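Local coordinates for protein acyl-CoA dehydrogenase (Mycobacterium thermoresistibile, PDB 3PFD) that probably catalyses the flavin-dependent desaturation of acyl-CoA thioesters to 2,3-dehydroacyl-CoA, passing the electrons to an acceptor, at residues Q295-L298 with A299-M303. Numbering follows the deposited sequence.
Sequences QFML and ADMAM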
ATOM      1  N   GLN C 295      -1.777   5.926 -17.145  1.00 11.57           N
ATOM      2  CA  GLN C 295      -2.807   4.957 -17.525  1.00 12.64           C
ATOM      3  C   GLN C 295      -3.032   3.937 -16.394  1.00 13.14           C
ATOM      4  O   GLN C 295      -4.163   3.630 -16.052  1.00 13.95           O
ATOM      5  CB  GLN C 295      -2.455   4.268 -18.855  1.00 12.18           C
ATOM      6  CG  GLN C 295      -2.314   5.271 -20.024  1.00 11.32           C
ATOM      7  CD  GLN C 295      -1.750   4.676 -21.319  1.00 15.06           C
ATOM      8  OE1 GLN C 295      -1.096   3.622 -21.336  1.00 12.19           O
ATOM      9  NE2 GLN C 295      -2.030   5.359 -22.430  1.00 14.83           N
ATOM     10  N   PHE C 296      -1.960   3.425 -15.809  1.00 13.28           N
ATOM     11  CA  PHE C 296      -2.093   2.403 -14.747  1.00 13.54           C
ATOM     12  C   PHE C 296      -2.714   2.978 -13.477  1.00 13.66           C
ATOM     13  O   PHE C 296      -3.521   2.317 -12.830  1.00 14.34           O
ATOM     14  CB  PHE C 296      -0.736   1.730 -14.440  1.00 12.91           C
ATOM     15  CG  PHE C 296      -0.313   0.675 -15.469  1.00 12.68           C
ATOM     16  CD1 PHE C 296      -0.892   0.628 -16.746  1.00 11.00           C
ATOM     17  CD2 PHE C 296       0.695  -0.238 -15.159  1.00 12.90           C
ATOM     18  CE1 PHE C 296      -0.514  -0.356 -17.681  1.00 11.91           C
ATOM     19  CE2 PHE C 296       1.123  -1.202 -16.098  1.00 12.05           C
ATOM     20  CZ  PHE C 296       0.505  -1.263 -17.361  1.00 11.45           C
ATOM     21  N   MET C 297      -2.346   4.206 -13.139  1.00 12.98           N
ATOM     22  CA  MET C 297      -2.926   4.878 -11.989  1.00 13.71           C
ATOM     23  C   MET C 297      -4.429   5.116 -12.185  1.00 13.33           C
ATOM     24  O   MET C 297      -5.210   4.874 -11.272  1.00 11.81           O
ATOM     25  CB  MET C 297      -2.196   6.192 -11.669  1.00 12.64           C
ATOM     26  CG  MET C 297      -2.782   6.901 -10.460  1.00 13.83           C
ATOM     27  SD  MET C 297      -2.030   8.485 -10.068  0.97 16.07           S
ATOM     28  CE  MET C 297      -0.493   7.973  -9.296  1.00 17.03           C
ATOM     29  N   LEU C 298      -4.823   5.553 -13.383  1.00 13.49           N
ATOM     30  CA  LEU C 298      -6.261   5.692 -13.718  1.00 13.81           C
ATOM     31  C   LEU C 298      -7.008   4.362 -13.612  1.00 13.43           C
ATOM     32  O   LEU C 298      -8.111   4.314 -13.073  1.00 13.15           O
ATOM     33  CB  LEU C 298      -6.472   6.344 -15.105  1.00 14.03           C
ATOM     34  CG  LEU C 298      -5.995   7.808 -15.249  1.00 15.01           C
ATOM     35  CD1 LEU C 298      -5.869   8.237 -16.728  1.00 15.73           C
ATOM     36  CD2 LEU C 298      -6.879   8.793 -14.499  1.00 14.67           C
ATOM     37  N   ALA C 299      -6.396   3.285 -14.123  1.00 13.02           N
ATOM     38  CA  ALA C 299      -6.980   1.956 -14.018  1.00 13.02           C
ATOM     39  C   ALA C 299      -7.121   1.560 -12.536  1.00 13.27           C
ATOM     40  O   ALA C 299      -8.161   1.034 -12.123  1.00 13.44           O
ATOM     41  CB  ALA C 299      -6.089   0.927 -14.775  1.00 12.38           C
ATOM     42  N   ASP C 300      -6.071   1.785 -11.736  1.00 12.86           N
ATOM     43  CA  ASP C 300      -6.150   1.461 -10.306  1.00 13.30           C
ATOM     44  C   ASP C 300      -7.330   2.214  -9.647  1.00 13.08           C
ATOM     45  O   ASP C 300      -8.057   1.657  -8.821  1.00 13.20           O
ATOM     46  CB  ASP C 300      -4.846   1.784  -9.565  1.00 13.16           C
ATOM     47  CG  ASP C 300      -3.694   0.848  -9.940  1.00 16.42           C
ATOM     48  OD1 ASP C 300      -3.935  -0.242 -10.498  1.00 18.51           O
ATOM     49  OD2 ASP C 300      -2.527   1.210  -9.668  1.00 17.72           O
ATOM     50  N   MET C 301      -7.503   3.481 -10.007  1.00 12.94           N
ATOM     51  CA  MET C 301      -8.535   4.299  -9.390  1.00 12.64           C
ATOM     52  C   MET C 301      -9.897   3.690  -9.701  1.00 13.51           C
ATOM     53  O   MET C 301     -10.650   3.373  -8.780  1.00 14.29           O
ATOM     54  CB  MET C 301      -8.424   5.746  -9.863  1.00 12.09           C
ATOM     55  CG  MET C 301      -7.137   6.454  -9.374  1.00 11.22           C
ATOM     56  SD  MET C 301      -6.632   7.838 -10.428  1.00 14.41           S
ATOM     57  CE  MET C 301      -7.830   9.082  -9.987  1.00 13.97           C
ATOM     58  N   ALA C 302     -10.172   3.468 -10.994  1.00 13.06           N
ATOM     59  CA  ALA C 302     -11.444   2.942 -11.457  1.00 12.95           C
ATOM     60  C   ALA C 302     -11.763   1.547 -10.915  1.00 12.74           C
ATOM     61  O   ALA C 302     -12.904   1.268 -10.519  1.00 12.27           O
ATOM     62  CB  ALA C 302     -11.474   2.917 -13.013  1.00 13.09           C
ATOM     63  N   MET C 303     -10.760   0.667 -10.924  1.00 11.71           N
ATOM     64  CA  MET C 303     -10.933  -0.691 -10.436  1.00 11.90           C
ATOM     65  C   MET C 303     -11.416  -0.704  -8.985  1.00 12.02           C
ATOM     66  O   MET C 303     -12.377  -1.410  -8.648  1.00 12.18           O
ATOM     67  CB  MET C 303      -9.594  -1.443 -10.544  1.00 11.90           C
ATOM     68  CG  MET C 303      -9.533  -2.811  -9.895  1.00 13.21           C
ATOM     69  SD  MET C 303      -7.934  -3.633 -10.242  1.00 15.73           S
ATOM     70  CE  MET C 303      -6.776  -2.634  -9.314  1.00 14.96           C
TER
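Met-301 sets CG beside its own backbone N (chi1 -67°), sending its sulfur back along the helix, while Met-297 carries CG anti to its N (chi1 -179°); the two therefore meet one turn apart, CG of Met-297 lying 4.0 Å from SD of Met-301. This is an i to i+4 contact within helix 292-321 of the alpha-helical C-terminal domain of the acyl-CoA dehydrogenase fold. On the same sulfur, CD2 of Leu-298 closes to 4.2 Å, so Met-301 bridges two neighbouring residues of the preceding turn. Long, flexible methionines suit this face, which packs on helix 326-352 at Asp-347 and Leu-351; branched Leu-298 also fills in against Leu-271 and Ala-274 of helix 256-280. The small methyls of Ala-299 and Ala-302 suit the close packing of Met-387 and Phe-328 of the second subunit. Phe-296 lies close to bound reduced flavin adenine dinucleotide and packs on Arg-384 of the second subunit, whose NE forms a salt bridge with OD1 of Asp-300. Backbone bonds from i+4 to i keep the helix regular here, among them Ala-302 N to Leu-298 O at 3.0 Å and Asp-300 N to Phe-296 O at 2.8 Å.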